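Local coordinates for Phosphoglucomutase/phosphomannomutase family protein (Burkholderia thailandensis, PDB 3UW2) that probably moves a phosphate group between positions of a sugar phosphate, as phosphohexose mutases do, and binds a metal ion in its active site, at residues A[121-129]-A[138-146]. Numbering follows the deposited sequence.
Sequences VDSCIVVTG and GFKMVLRGA. With PO4 (phosphate ion), chain B.
Val127 and Phe139 face each other as a non-hydrogen-bonded pair of an antiparallel hairpin, their side chains running side by side. Val127 CG2 approaches the ring obliquely, 3.9 Å from Phe139 CE1. Ile125 meets the same ring at its edge through CG2, the branch anti to its backbone N, which also sits 3.9 Å from Phe139 CB. Its other branch serves the cross-strand neighbour: Ile125 CG1 lies 4.0 Å from Met141 CG, beyond which the methionine chain leads away from Ile125.

Cys124 and Val142 emerge on the other face, where SG rests 3.7 Å from Val142 CB. Val142 N donates almost straight to Cys124 O (angle at H 178°). Further along this face, Thr128 CG2 lies across the extended Lys140 chain, 3.9 Å from CD. That extension carries Lys140 NZ to within 2.7 Å of phosphate O4; the same ammonium forms salt bridges with Asp266 and Asp268, two zinc ligands, which places this end of the hairpin at the metal site. Thr128 OG1 instead bonds to Asp70 and Ser130.

At the opposite end, Ser123 OG, beside its own backbone N (chi1 -58°), accepts a hydrogen bond from Arg144 N at 2.8 Å. This fastens the type I' turn from Leu143 to Ala146, and Gly145 N adds a more bent bond to Asp122 O. A water joins Asp122 OD2 to Arg144 NH2; the Asp122 carboxylate and the Arg144 guanidinium, their planes 62° apart, make no direct charged contact.

Within the alpha/beta/alpha domain I sheet, strand 64-69 runs parallel to 124-127 on its other edge. Helices 43-59 and 75-88 pack over the Ile125, Val127, Phe139 and Met141 face, while helix 101-107 packs against Cys124, Val126 and Val142.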
# COMPACT_ATOMS: atom_id res chain seq x y z
N VAL A 121 -20.32 1.25 -10.08
CA VAL A 121 -19.82 2.61 -9.78
C VAL A 121 -18.30 2.56 -9.72
O VAL A 121 -17.76 2.01 -8.77
CB VAL A 121 -20.38 3.15 -8.44
CG1 VAL A 121 -19.85 4.56 -8.11
CG2 VAL A 121 -21.92 3.21 -8.40
N ASP A 122 -17.60 3.15 -10.66
CA ASP A 122 -16.20 2.85 -10.77
C ASP A 122 -15.28 3.96 -10.27
O ASP A 122 -14.05 3.91 -10.50
CB ASP A 122 -15.82 2.38 -12.19
CG ASP A 122 -15.96 3.47 -13.24
OD1 ASP A 122 -16.54 4.52 -12.96
OD2 ASP A 122 -15.48 3.25 -14.36
N SER A 123 -15.82 4.92 -9.53
CA SER A 123 -14.90 5.88 -8.83
C SER A 123 -15.12 5.77 -7.31
O SER A 123 -16.21 5.41 -6.90
CB SER A 123 -15.19 7.31 -9.30
OG SER A 123 -15.02 7.37 -10.71
N CYS A 124 -14.12 6.03 -6.47
CA CYS A 124 -14.37 6.02 -5.01
C CYS A 124 -13.44 6.93 -4.34
O CYS A 124 -12.34 7.19 -4.88
CB CYS A 124 -14.20 4.64 -4.37
SG CYS A 124 -12.54 3.93 -4.53
N ILE A 125 -13.82 7.36 -3.15
CA ILE A 125 -12.90 8.12 -2.33
C ILE A 125 -12.97 7.50 -0.93
O ILE A 125 -14.04 7.30 -0.41
CB ILE A 125 -13.31 9.60 -2.25
CG1 ILE A 125 -13.30 10.22 -3.64
CG2 ILE A 125 -12.35 10.35 -1.32
CD1 ILE A 125 -13.98 11.60 -3.66
N VAL A 126 -11.83 7.17 -0.36
CA VAL A 126 -11.81 6.63 0.97
C VAL A 126 -11.26 7.72 1.86
O VAL A 126 -10.17 8.28 1.59
CB VAL A 126 -11.01 5.29 1.06
CG1 VAL A 126 -11.13 4.73 2.50
CG2 VAL A 126 -11.58 4.23 0.06
N VAL A 127 -12.00 8.08 2.93
CA VAL A 127 -11.41 9.10 3.85
C VAL A 127 -10.56 8.35 4.90
O VAL A 127 -11.13 7.64 5.76
CB VAL A 127 -12.60 9.82 4.57
CG1 VAL A 127 -12.08 10.94 5.49
CG2 VAL A 127 -13.58 10.39 3.51
N THR A 128 -9.22 8.51 4.89
CA THR A 128 -8.44 7.73 5.75
C THR A 128 -7.10 8.47 5.91
O THR A 128 -6.64 9.19 5.00
CB THR A 128 -8.17 6.29 5.22
OG1 THR A 128 -7.20 5.67 6.09
CG2 THR A 128 -7.56 6.37 3.84
N GLY A 129 -6.58 8.36 7.11
CA GLY A 129 -5.24 8.84 7.49
C GLY A 129 -4.24 7.71 7.58
O GLY A 129 -3.06 7.93 7.98
N GLY A 138 -7.33 12.15 5.55
CA GLY A 138 -6.92 12.30 4.15
C GLY A 138 -7.86 11.64 3.24
O GLY A 138 -8.95 11.15 3.70
N PHE A 139 -7.50 11.59 1.95
CA PHE A 139 -8.43 10.99 0.96
C PHE A 139 -7.63 10.20 -0.06
O PHE A 139 -6.64 10.72 -0.63
CB PHE A 139 -9.22 12.10 0.26
CG PHE A 139 -9.93 13.06 1.22
CD1 PHE A 139 -11.25 12.89 1.53
CD2 PHE A 139 -9.22 14.17 1.79
CE1 PHE A 139 -11.90 13.76 2.41
CE2 PHE A 139 -9.85 15.04 2.67
CZ PHE A 139 -11.22 14.84 2.99
N LYS A 140 -8.04 8.97 -0.29
CA LYS A 140 -7.45 8.10 -1.30
C LYS A 140 -8.50 8.03 -2.40
O LYS A 140 -9.64 7.76 -2.09
CB LYS A 140 -7.12 6.72 -0.66
CG LYS A 140 -5.88 6.79 0.27
CD LYS A 140 -5.35 5.41 0.73
CE LYS A 140 -4.04 5.55 1.49
NZ LYS A 140 -3.72 4.39 2.34
N MET A 141 -8.12 8.32 -3.67
CA MET A 141 -9.10 8.59 -4.72
C MET A 141 -8.95 7.70 -5.95
O MET A 141 -7.85 7.59 -6.50
CB MET A 141 -8.96 10.03 -5.15
CG MET A 141 -9.41 11.01 -4.03
SD MET A 141 -8.85 12.70 -4.35
CE MET A 141 -7.08 12.54 -4.14
N VAL A 142 -10.03 7.06 -6.34
CA VAL A 142 -10.02 6.28 -7.59
C VAL A 142 -11.00 6.91 -8.55
O VAL A 142 -12.20 6.97 -8.28
CB VAL A 142 -10.26 4.79 -7.34
CG1 VAL A 142 -10.40 4.06 -8.70
CG2 VAL A 142 -9.08 4.21 -6.53
N LEU A 143 -10.49 7.36 -9.70
CA LEU A 143 -11.38 8.04 -10.68
C LEU A 143 -11.54 7.17 -11.95
O LEU A 143 -10.60 6.97 -12.70
CB LEU A 143 -10.87 9.43 -11.00
CG LEU A 143 -11.44 10.07 -12.31
CD1 LEU A 143 -12.93 10.37 -12.20
CD2 LEU A 143 -10.64 11.28 -12.82
N ARG A 144 -12.72 6.59 -12.13
CA ARG A 144 -12.98 5.66 -13.26
C ARG A 144 -11.91 4.53 -13.34
O ARG A 144 -11.41 4.22 -14.42
CB ARG A 144 -13.22 6.39 -14.64
CG ARG A 144 -14.38 7.41 -14.55
CD ARG A 144 -14.74 8.14 -15.85
NE ARG A 144 -14.88 7.18 -16.91
CZ ARG A 144 -14.07 7.04 -17.97
NH1 ARG A 144 -13.05 7.86 -18.20
NH2 ARG A 144 -14.28 6.01 -18.74
N GLY A 145 -11.64 3.87 -12.22
CA GLY A 145 -10.70 2.77 -12.19
C GLY A 145 -9.25 3.16 -12.03
O GLY A 145 -8.42 2.28 -11.79
N ALA A 146 -8.93 4.45 -12.20
CA ALA A 146 -7.53 4.90 -12.08
C ALA A 146 -7.21 5.55 -10.72
O ALA A 146 -7.93 6.45 -10.26
CB ALA A 146 -7.17 5.86 -13.22
P PO4 B . -0.90 4.74 4.22
O2 PO4 B . -0.96 3.28 3.76
O3 PO4 B . 0.49 5.07 4.71
O4 PO4 B . -1.50 5.70 3.25
O HOH W 1 -15.43 3.60 -17.22